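Local coordinates for SVP1-like protein 2 (PDB 4V16) that probably binds phosphoinositides such as phosphatidylinositol 3,5-bisphosphate through its beta-propeller, which brings the protein to membranes, and takes part in protein transport, at residues A[15-20]-A[300-305]; A[77-82]-A[86-91]; A[206-209]-A[214-217]; A[226-231]-A[244-249]. All blocks are in the same frame, centred on the assembly; numbering follows the deposited sequence.

Contact 1: A[15-20]-A[300-305]; sequences NPIVDY and NRRLAD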
# COMPACT_ATOMS: atom_id res chain seq x y z
N ASN A 15 9.93 -18.06 12.69
CA ASN A 15 10.36 -17.02 11.75
C ASN A 15 9.50 -15.76 11.83
O ASN A 15 8.31 -15.81 11.50
CB ASN A 15 10.33 -17.56 10.31
CG ASN A 15 11.67 -18.10 9.86
OD1 ASN A 15 12.71 -17.46 10.03
ND2 ASN A 15 11.66 -19.29 9.27
N PRO A 16 10.09 -14.63 12.25
CA PRO A 16 9.32 -13.38 12.27
C PRO A 16 9.24 -12.72 10.90
O PRO A 16 10.16 -12.87 10.10
CB PRO A 16 10.10 -12.51 13.25
CG PRO A 16 11.51 -12.95 13.07
CD PRO A 16 11.46 -14.43 12.76
N ILE A 17 8.15 -12.01 10.63
CA ILE A 17 8.03 -11.25 9.39
C ILE A 17 8.73 -9.91 9.52
O ILE A 17 8.37 -9.08 10.36
CB ILE A 17 6.55 -11.05 9.01
CG1 ILE A 17 5.97 -12.36 8.46
CG2 ILE A 17 6.40 -9.93 7.97
CD1 ILE A 17 4.49 -12.31 8.12
N VAL A 18 9.74 -9.70 8.69
CA VAL A 18 10.50 -8.46 8.67
C VAL A 18 9.74 -7.38 7.92
O VAL A 18 9.55 -6.27 8.41
CB VAL A 18 11.89 -8.66 8.03
CG1 VAL A 18 12.62 -7.33 7.88
CG2 VAL A 18 12.72 -9.64 8.86
N ASP A 19 9.31 -7.71 6.70
CA ASP A 19 8.48 -6.82 5.91
C ASP A 19 7.50 -7.64 5.08
O ASP A 19 7.73 -8.81 4.80
CB ASP A 19 9.34 -5.94 5.00
CG ASP A 19 8.55 -4.79 4.38
OD1 ASP A 19 7.74 -4.16 5.10
OD2 ASP A 19 8.72 -4.53 3.17
N TYR A 20 6.40 -7.00 4.68
CA TYR A 20 5.39 -7.65 3.86
C TYR A 20 4.68 -6.61 3.01
O TYR A 20 4.56 -5.45 3.41
CB TYR A 20 4.39 -8.41 4.74
CG TYR A 20 3.54 -7.52 5.61
CD1 TYR A 20 4.10 -6.77 6.64
CD2 TYR A 20 2.16 -7.43 5.42
CE1 TYR A 20 3.33 -5.96 7.44
CE2 TYR A 20 1.38 -6.62 6.22
CZ TYR A 20 1.97 -5.89 7.23
OH TYR A 20 1.20 -5.07 8.03
N ASN A 300 2.55 -9.89 12.65
CA ASN A 300 3.08 -10.47 13.88
C ASN A 300 2.48 -11.85 14.19
O ASN A 300 3.19 -12.75 14.62
CB ASN A 300 2.85 -9.53 15.06
CG ASN A 300 3.72 -8.29 15.00
OD1 ASN A 300 4.81 -8.30 14.41
ND2 ASN A 300 3.25 -7.20 15.60
N ARG A 301 1.18 -12.00 13.95
CA ARG A 301 0.50 -13.27 14.21
C ARG A 301 0.65 -14.23 13.03
O ARG A 301 0.26 -15.39 13.13
CB ARG A 301 -0.98 -13.03 14.49
CG ARG A 301 -1.25 -12.02 15.60
CD ARG A 301 -1.90 -12.67 16.81
NE ARG A 301 -3.28 -13.06 16.57
CZ ARG A 301 -4.29 -12.20 16.43
NH1 ARG A 301 -4.08 -10.89 16.50
NH2 ARG A 301 -5.52 -12.66 16.22
N ARG A 302 1.21 -13.74 11.93
CA ARG A 302 1.30 -14.51 10.69
C ARG A 302 -0.07 -15.09 10.34
O ARG A 302 -0.25 -16.30 10.31
CB ARG A 302 2.34 -15.62 10.81
CG ARG A 302 3.75 -15.14 11.10
CD ARG A 302 4.75 -16.28 11.02
NE ARG A 302 4.89 -16.79 9.65
CZ ARG A 302 5.86 -16.46 8.81
NH1 ARG A 302 6.83 -15.61 9.17
NH2 ARG A 302 5.89 -16.98 7.59
N LEU A 303 -1.02 -14.20 10.08
CA LEU A 303 -2.42 -14.59 9.96
C LEU A 303 -3.13 -13.80 8.86
O LEU A 303 -2.79 -12.64 8.61
CB LEU A 303 -3.13 -14.38 11.30
CG LEU A 303 -4.08 -15.45 11.83
CD1 LEU A 303 -3.44 -16.82 11.87
CD2 LEU A 303 -4.55 -15.04 13.22
N ALA A 304 -4.10 -14.43 8.21
CA ALA A 304 -4.87 -13.80 7.15
C ALA A 304 -6.37 -14.02 7.34
O ALA A 304 -6.85 -15.15 7.29
CB ALA A 304 -4.42 -14.32 5.80
N ASP A 305 -7.10 -12.92 7.54
CA ASP A 305 -8.55 -12.97 7.71
C ASP A 305 -9.27 -12.71 6.39
O ASP A 305 -9.06 -11.67 5.78
CB ASP A 305 -9.01 -11.94 8.76
CG ASP A 305 -8.55 -12.29 10.16
OD1 ASP A 305 -8.47 -13.49 10.49
OD2 ASP A 305 -8.28 -11.35 10.94

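Contact 2: A[77-82]-A[86-91]; sequences LLHIWD and KQDITR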
# COMPACT_ATOMS: atom_id res chain seq x y z
N LEU A 77 21.85 -1.74 -0.01
CA LEU A 77 21.76 -1.94 -1.46
C LEU A 77 20.35 -2.34 -1.89
O LEU A 77 19.69 -3.12 -1.21
CB LEU A 77 22.75 -3.03 -1.91
CG LEU A 77 24.20 -2.63 -2.13
CD1 LEU A 77 25.07 -3.87 -2.26
CD2 LEU A 77 24.34 -1.75 -3.36
N LEU A 78 19.90 -1.79 -3.01
CA LEU A 78 18.63 -2.18 -3.61
C LEU A 78 18.87 -3.18 -4.73
O LEU A 78 19.35 -2.82 -5.81
CB LEU A 78 17.89 -0.95 -4.15
CG LEU A 78 16.61 -1.24 -4.95
CD1 LEU A 78 15.59 -1.98 -4.09
CD2 LEU A 78 16.02 0.05 -5.50
N HIS A 79 18.54 -4.44 -4.47
CA HIS A 79 18.70 -5.50 -5.46
C HIS A 79 17.47 -5.62 -6.35
O HIS A 79 16.35 -5.36 -5.91
CB HIS A 79 18.96 -6.85 -4.78
CG HIS A 79 20.18 -6.87 -3.92
ND1 HIS A 79 21.35 -7.48 -4.30
CD2 HIS A 79 20.41 -6.35 -2.69
CE1 HIS A 79 22.25 -7.34 -3.34
NE2 HIS A 79 21.70 -6.66 -2.35
N ILE A 80 17.69 -6.01 -7.61
CA ILE A 80 16.61 -6.44 -8.49
C ILE A 80 16.83 -7.91 -8.81
O ILE A 80 17.68 -8.26 -9.64
CB ILE A 80 16.54 -5.61 -9.79
CG1 ILE A 80 16.40 -4.11 -9.47
CG2 ILE A 80 15.37 -6.07 -10.65
CD1 ILE A 80 15.13 -3.75 -8.72
N TRP A 81 16.07 -8.77 -8.15
CA TRP A 81 16.27 -10.21 -8.20
C TRP A 81 15.43 -10.85 -9.31
O TRP A 81 14.25 -10.55 -9.46
CB TRP A 81 15.92 -10.82 -6.84
CG TRP A 81 16.07 -12.31 -6.73
CD1 TRP A 81 15.08 -13.24 -6.84
CD2 TRP A 81 17.27 -13.03 -6.45
NE1 TRP A 81 15.60 -14.51 -6.67
CE2 TRP A 81 16.94 -14.40 -6.43
CE3 TRP A 81 18.60 -12.65 -6.23
CZ2 TRP A 81 17.89 -15.40 -6.19
CZ3 TRP A 81 19.54 -13.64 -6.00
CH2 TRP A 81 19.18 -15.00 -5.98
N ASP A 82 16.06 -11.72 -10.09
CA ASP A 82 15.37 -12.48 -11.12
C ASP A 82 14.94 -13.82 -10.54
O ASP A 82 15.77 -14.60 -10.07
CB ASP A 82 16.26 -12.67 -12.35
CG ASP A 82 15.50 -13.19 -13.56
OD1 ASP A 82 14.61 -14.04 -13.38
OD2 ASP A 82 15.80 -12.75 -14.68
N LYS A 86 17.33 -16.85 -10.75
CA LYS A 86 17.76 -17.03 -9.37
C LYS A 86 19.06 -16.25 -9.11
O LYS A 86 19.99 -16.74 -8.46
CB LYS A 86 17.93 -18.53 -9.07
CG LYS A 86 16.99 -19.06 -7.99
CD LYS A 86 15.55 -19.07 -8.47
CE LYS A 86 14.67 -19.89 -7.54
NZ LYS A 86 13.22 -19.68 -7.79
N GLN A 87 19.12 -15.02 -9.61
CA GLN A 87 20.29 -14.16 -9.42
C GLN A 87 19.93 -12.68 -9.51
O GLN A 87 18.82 -12.32 -9.92
CB GLN A 87 21.37 -14.49 -10.46
CG GLN A 87 21.03 -14.03 -11.87
CD GLN A 87 22.15 -14.33 -12.85
OE1 GLN A 87 23.13 -14.98 -12.51
NE2 GLN A 87 22.00 -13.83 -14.07
N ASP A 88 20.88 -11.83 -9.14
CA ASP A 88 20.69 -10.39 -9.23
C ASP A 88 20.73 -9.93 -10.68
O ASP A 88 21.50 -10.46 -11.49
CB ASP A 88 21.76 -9.64 -8.42
CG ASP A 88 21.67 -9.92 -6.93
OD1 ASP A 88 20.55 -10.12 -6.42
OD2 ASP A 88 22.73 -9.91 -6.27
N ILE A 89 19.90 -8.95 -11.01
CA ILE A 89 19.97 -8.28 -12.30
C ILE A 89 20.91 -7.08 -12.16
O ILE A 89 21.86 -6.93 -12.92
CB ILE A 89 18.59 -7.82 -12.80
CG1 ILE A 89 17.68 -9.04 -12.98
CG2 ILE A 89 18.72 -7.05 -14.11
CD1 ILE A 89 16.25 -8.70 -13.36
N THR A 90 20.63 -6.24 -11.17
CA THR A 90 21.52 -5.15 -10.79
C THR A 90 21.41 -4.84 -9.31
O THR A 90 20.54 -5.37 -8.61
CB THR A 90 21.22 -3.86 -11.58
OG1 THR A 90 19.81 -3.61 -11.60
CG2 THR A 90 21.74 -3.96 -13.01
N ARG A 91 22.30 -3.98 -8.83
CA ARG A 91 22.24 -3.45 -7.48
C ARG A 91 22.38 -1.93 -7.54
O ARG A 91 23.19 -1.41 -8.30
CB ARG A 91 23.33 -4.06 -6.60
CG ARG A 91 23.25 -5.58 -6.49
CD ARG A 91 24.49 -6.29 -7.03
NE ARG A 91 25.32 -6.82 -5.96
CZ ARG A 91 26.39 -7.59 -6.15
NH1 ARG A 91 26.77 -7.91 -7.38
NH2 ARG A 91 27.08 -8.03 -5.11

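Contact 3: A[206-209]-A[214-217]; sequences VFQT and LVRE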
# COMPACT_ATOMS: atom_id res chain seq x y z
N VAL A 206 -11.46 12.39 -0.73
CA VAL A 206 -11.16 11.81 -2.03
C VAL A 206 -11.05 12.91 -3.09
O VAL A 206 -11.95 13.73 -3.23
CB VAL A 206 -12.24 10.80 -2.46
CG1 VAL A 206 -11.90 10.18 -3.81
CG2 VAL A 206 -12.40 9.71 -1.41
N PHE A 207 -9.94 12.90 -3.83
CA PHE A 207 -9.68 13.92 -4.84
C PHE A 207 -9.47 13.30 -6.22
O PHE A 207 -9.04 12.15 -6.34
CB PHE A 207 -8.44 14.75 -4.48
CG PHE A 207 -8.53 15.42 -3.14
CD1 PHE A 207 -8.10 14.77 -2.00
CD2 PHE A 207 -9.04 16.70 -3.03
CE1 PHE A 207 -8.17 15.39 -0.76
CE2 PHE A 207 -9.11 17.32 -1.80
CZ PHE A 207 -8.68 16.66 -0.66
N GLN A 208 -9.78 14.07 -7.26
CA GLN A 208 -9.46 13.68 -8.64
C GLN A 208 -8.01 14.01 -8.96
O GLN A 208 -7.55 15.13 -8.74
CB GLN A 208 -10.38 14.39 -9.63
CG GLN A 208 -11.69 13.68 -9.89
CD GLN A 208 -12.58 14.42 -10.86
OE1 GLN A 208 -12.10 15.17 -11.72
NE2 GLN A 208 -13.89 14.23 -10.74
N THR A 209 -7.28 13.03 -9.49
CA THR A 209 -5.88 13.24 -9.85
C THR A 209 -5.74 14.16 -11.06
O THR A 209 -4.65 14.66 -11.34
CB THR A 209 -5.18 11.91 -10.17
OG1 THR A 209 -5.90 11.22 -11.21
CG2 THR A 209 -5.11 11.03 -8.94
N LEU A 214 -12.08 18.00 -4.88
CA LEU A 214 -12.64 17.12 -3.86
C LEU A 214 -13.89 16.41 -4.38
O LEU A 214 -14.92 17.03 -4.60
CB LEU A 214 -12.98 17.92 -2.60
CG LEU A 214 -13.58 17.13 -1.44
CD1 LEU A 214 -12.54 16.21 -0.83
CD2 LEU A 214 -14.15 18.07 -0.39
N VAL A 215 -13.77 15.10 -4.56
CA VAL A 215 -14.90 14.29 -5.00
C VAL A 215 -15.82 13.96 -3.82
O VAL A 215 -17.04 14.11 -3.92
CB VAL A 215 -14.43 12.97 -5.65
CG1 VAL A 215 -15.63 12.10 -6.03
CG2 VAL A 215 -13.59 13.27 -6.87
N ARG A 216 -15.23 13.52 -2.72
CA ARG A 216 -16.01 13.10 -1.56
C ARG A 216 -15.27 13.31 -0.25
O ARG A 216 -14.05 13.40 -0.21
CB ARG A 216 -16.41 11.63 -1.69
CG ARG A 216 -17.85 11.33 -1.30
CD ARG A 216 -18.60 10.67 -2.43
NE ARG A 216 -18.51 11.43 -3.68
CZ ARG A 216 -19.16 11.12 -4.80
NH1 ARG A 216 -19.97 10.07 -4.84
NH2 ARG A 216 -19.01 11.87 -5.88
N GLU A 217 -16.04 13.36 0.84
CA GLU A 217 -15.50 13.52 2.18
C GLU A 217 -16.24 12.60 3.14
O GLU A 217 -17.43 12.80 3.41
CB GLU A 217 -15.60 14.97 2.63
CG GLU A 217 -15.07 15.23 4.04
CD GLU A 217 -15.19 16.69 4.45
OE1 GLU A 217 -14.90 17.57 3.60
OE2 GLU A 217 -15.56 16.96 5.61

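Contact 4: A[226-231]-A[244-249]; sequences SIIDMR and DKWTLH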
# COMPACT_ATOMS: atom_id res chain seq x y z
N SER A 226 -5.39 6.83 14.74
CA SER A 226 -4.41 6.68 13.68
C SER A 226 -4.89 5.59 12.72
O SER A 226 -5.30 4.52 13.15
CB SER A 226 -3.03 6.33 14.25
OG SER A 226 -3.07 5.12 14.98
N ILE A 227 -4.83 5.89 11.43
CA ILE A 227 -5.31 4.97 10.41
C ILE A 227 -4.20 4.04 9.95
O ILE A 227 -3.13 4.49 9.52
CB ILE A 227 -5.89 5.75 9.21
CG1 ILE A 227 -7.21 6.41 9.64
CG2 ILE A 227 -6.14 4.83 8.02
CD1 ILE A 227 -7.64 7.54 8.73
N ILE A 228 -4.45 2.74 10.03
CA ILE A 228 -3.44 1.72 9.76
C ILE A 228 -3.29 1.44 8.28
O ILE A 228 -2.17 1.30 7.78
CB ILE A 228 -3.77 0.40 10.48
CG1 ILE A 228 -4.05 0.65 11.97
CG2 ILE A 228 -2.64 -0.60 10.31
CD1 ILE A 228 -2.92 1.33 12.71
N ASP A 229 -4.41 1.34 7.56
CA ASP A 229 -4.35 1.11 6.12
C ASP A 229 -5.65 1.47 5.40
O ASP A 229 -6.73 1.44 5.99
CB ASP A 229 -4.01 -0.36 5.84
CG ASP A 229 -3.55 -0.59 4.41
OD1 ASP A 229 -2.93 0.32 3.83
OD2 ASP A 229 -3.82 -1.68 3.87
N MET A 230 -5.51 1.81 4.13
CA MET A 230 -6.64 2.03 3.22
C MET A 230 -6.45 1.20 1.97
O MET A 230 -5.33 0.83 1.62
CB MET A 230 -6.75 3.51 2.83
CG MET A 230 -7.14 4.44 3.95
SD MET A 230 -7.07 6.15 3.38
CE MET A 230 -8.01 6.96 4.67
N ARG A 231 -7.54 0.91 1.27
CA ARG A 231 -7.45 0.19 0.01
C ARG A 231 -8.75 0.28 -0.79
O ARG A 231 -9.83 -0.01 -0.27
CB ARG A 231 -7.08 -1.27 0.25
CG ARG A 231 -6.31 -1.91 -0.89
CD ARG A 231 -4.89 -1.36 -0.99
NE ARG A 231 -3.97 -2.01 -0.06
CZ ARG A 231 -2.69 -1.69 0.07
NH1 ARG A 231 -2.16 -0.72 -0.66
NH2 ARG A 231 -1.93 -2.35 0.94
N ASP A 244 -6.56 2.22 14.31
CA ASP A 244 -5.89 1.61 15.46
C ASP A 244 -6.92 1.25 16.53
O ASP A 244 -6.59 0.60 17.52
CB ASP A 244 -4.81 2.54 16.02
CG ASP A 244 -5.38 3.82 16.63
OD1 ASP A 244 -6.59 4.08 16.46
OD2 ASP A 244 -4.60 4.56 17.26
N LYS A 245 -8.17 1.67 16.32
CA LYS A 245 -9.31 1.14 17.08
C LYS A 245 -9.56 -0.31 16.68
O LYS A 245 -10.26 -1.04 17.39
CB LYS A 245 -10.57 1.96 16.82
CG LYS A 245 -10.93 2.96 17.89
CD LYS A 245 -12.41 3.33 17.77
CE LYS A 245 -12.77 4.56 18.58
NZ LYS A 245 -14.22 4.86 18.47
N TRP A 246 -9.00 -0.71 15.54
CA TRP A 246 -9.13 -2.05 15.00
C TRP A 246 -10.58 -2.33 14.62
O TRP A 246 -11.15 -3.38 14.94
CB TRP A 246 -8.60 -3.09 15.99
CG TRP A 246 -7.19 -2.79 16.35
CD1 TRP A 246 -6.70 -2.50 17.58
CD2 TRP A 246 -6.09 -2.71 15.45
NE1 TRP A 246 -5.35 -2.26 17.51
CE2 TRP A 246 -4.95 -2.39 16.21
CE3 TRP A 246 -5.94 -2.89 14.07
CZ2 TRP A 246 -3.69 -2.24 15.64
CZ3 TRP A 246 -4.69 -2.75 13.50
CH2 TRP A 246 -3.58 -2.42 14.29
N THR A 247 -11.16 -1.35 13.93
CA THR A 247 -12.46 -1.50 13.29
C THR A 247 -12.26 -1.40 11.78
O THR A 247 -11.62 -0.47 11.30
CB THR A 247 -13.45 -0.41 13.76
OG1 THR A 247 -13.59 -0.47 15.19
CG2 THR A 247 -14.82 -0.61 13.11
N LEU A 248 -12.81 -2.37 11.05
CA LEU A 248 -12.77 -2.34 9.59
C LEU A 248 -13.97 -1.56 9.06
O LEU A 248 -15.12 -1.94 9.29
CB LEU A 248 -12.76 -3.76 9.03
CG LEU A 248 -12.88 -3.92 7.51
CD1 LEU A 248 -11.74 -3.21 6.80
CD2 LEU A 248 -12.93 -5.39 7.13
N HIS A 249 -13.69 -0.47 8.35
CA HIS A 249 -14.73 0.35 7.72
C HIS A 249 -14.77 0.11 6.22
O HIS A 249 -13.78 -0.29 5.61
CB HIS A 249 -14.49 1.83 7.99
CG HIS A 249 -14.48 2.20 9.44
ND1 HIS A 249 -15.61 2.61 10.11
CD2 HIS A 249 -13.47 2.23 10.34
CE1 HIS A 249 -15.30 2.87 11.37
NE2 HIS A 249 -14.01 2.64 11.54

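Contact 1: A[15-20]-A[300-305]
Arg302 reaches across from one end of the chain to the other, and nearly all of this small surface contact is made by its side chain against Asn15 and Ile17. Its CB points at 15-20 without touching it. CG of Arg302, anti to the carbonyl carbon (chi1 -60°), comes to 4.2 Å from CD1 of Ile17, an ordinary apolar touch. CD continues the extended Arg302 chain and lies 3.6 Å from the backbone O of Asn15. The chain then bends at the next bond (chi3 67°), which brings the guanidinium round beside that carbonyl: Arg302 NE passes at 4.0 Å from Asn15 O, and CZ lies 3.7 Å from it. At the tip Arg302 NH1 gives Asn15 O a hydrogen bond of 2.8 Å, a weak one, since the N-H...O angle is 120°. The same NH1 of Arg302 lies 3.4 Å from CG1 of Ile17, whose CD1 sits over one face of the guanidinium toward its rim, while the carbonyl carbon of Pro16 lies at the group's edge. Arginine suits the place because it is long enough to carry NH1 past Ile17 to a main-chain oxygen. Its backbone has positive phi, at a G1 beta bulge where Arg302 and Leu303 both face Trp298. Further along 15-20, Asp19 forms a salt bridge with Arg60 of the second sheet. Strand 19-22 begins the first blade and strand 303-312 is the third strand of the last. With every blade built of consecutive strands, this is a side-chain contact across the closure of a seven-bladed beta-propeller.

Contact 2: A[77-82]-A[86-91]
His79 faces Arg91 and Trp81 faces Asp88 as antiparallel non-hydrogen-bonded pairs of a hairpin whose two segments run 147° apart. Between them Ile89 N bonds to Ile80 O at 2.7 Å, and Ile80 N to Thr90 O at 3.1 Å; the second strand turns a corner at Ile89. Nearer the turn, Asp82 N gives Gln87 O a straight bond of 2.8 Å, and Lys86 and Gln87 both face Asp82 in a G1 beta bulge.

Trp81 is among the largest contributors to the packing. With CG anti to its backbone N (chi1 180°), the indole lies with one face against the backbone of Lys86 and Gln87, and CE3 of Trp81 meets Asp88 OD1 at 3.2 Å, at the ring's edge, the carboxylate standing 76° from the ring plane. Asp88 OD2 takes a weak bond from His79 ND1, 3.4 Å long, and Arg91 lies alongside the imidazole. Ile80 points to the other face, where its CG2 touches CD1 of Ile89 at the corner, 3.9 Å away. Were Trp81 an alanine, the Lys86-Gln87 backbone would probably lose the flat surface against it, and Asp88 OD1 the ring edge beside it.

Asp82 suits the strand's end because its OD1 accepts from Asn66 and from the turn amides of Val84 and Lys85. Trp81-Asp82, ending a third strand in the outer hairpin of the second propeller blade, recalls the Trp-Asp pair that names WD repeats.

Contact 3: A[206-209]-A[214-217]
The backbone O of Val206 is gripped by two successive amides: Val215 N at 2.6 Å and, more weakly, Arg216 N at 3.3 Å. Val215 and Arg216 both face Val206, a classic beta bulge, and the register shifts by one between Val206 and Phe207. Past the bulge, Val206 N returns a bond of 2.8 Å to Arg216 O. These strands, 169° apart in direction, form the outer hairpin of the fifth propeller blade, within the first WD repeat, and 214-219 is an outermost strand of that four-stranded sheet. Phe207 and Leu214 share one face as a non-hydrogen-bonded pair. With CG anti to its backbone N (chi1 180°), Leu214 lays CD1 over the face of the Phe207 ring, 4.1 Å from its centroid and 25° off the normal, a CH-pi contact; a branched side chain suits this because one methyl can sit on the ring. The ring also touches Thr196 of the neighbouring strand. The bulge turns Val215 toward the first strand: its CG2 meets CG of Gln208 at 3.6 Å, the two side chains crossing at about a right angle, while its CB approaches CG1 of Val206. Arg216 curls back along its own strand, NE bonding to Val215 O at 3.1 Å from above the carbonyl plane.

Contact 4: A[226-231]-A[244-249]
Ile228 stands at about a right angle to both Asp244 and Trp246, while the hydroxyl of Ser226 reaches the same aspartate's carboxylate. Isoleucine suits the corner because its one long branch serves both neighbours. CG1 of Ile228 lies 3.8 Å from CZ3 of Trp246, whose six-membered ring folds back although its CB starts away from 226-231, and the isoleucine's CD1 lies 4.0 Å from CB of Asp244. Ile228 and Asp229 both face Val242 in a classic beta bulge.

Ser226 and Asp244 each hold their outer group between the backbone N and the carbonyl carbon (chi1 60° and 66°). Ser226 OG gives Asp244 OD2 a weak bond of 2.8 Å, and Ser226 N adds a longer weak one of 3.5 Å to that same oxygen. Asp244 N bonds to Ser226 O at 2.9 Å, nearly in line with the carbonyl. Short side chains suit this meeting close to the backbone. A leucine in place of Asp244 would probably leave the hydroxyl and amide of Ser226 without their shared acceptor.

The contact links the start of the first strand to the turn between strands two and three of the propeller's sixth blade, the second WD repeat.

In the fold
Contact 1 joins the first and seventh blades of the propeller, and contacts 2, 3 and 4, in that order along the chain, are nested in the loop it closes. They lie in the second, fifth and sixth blades. Contacts 3 and 4 belong to successive blades, strand 214-219 leading on to 227-232, with centres about 20 Å apart; contacts 2 and 3 lie on opposite sides of the chain's centre, their centres about 38 Å apart. Contact 4 is about 17 Å from contact 1, centre to centre, and Asp283 touches Ile228 and bonds Tyr20. The protein is thus a ring of consecutive blades whose two chain ends meet, with the engineered Gly-Ser linker between strands 247-252 and 271-274 of the sixth.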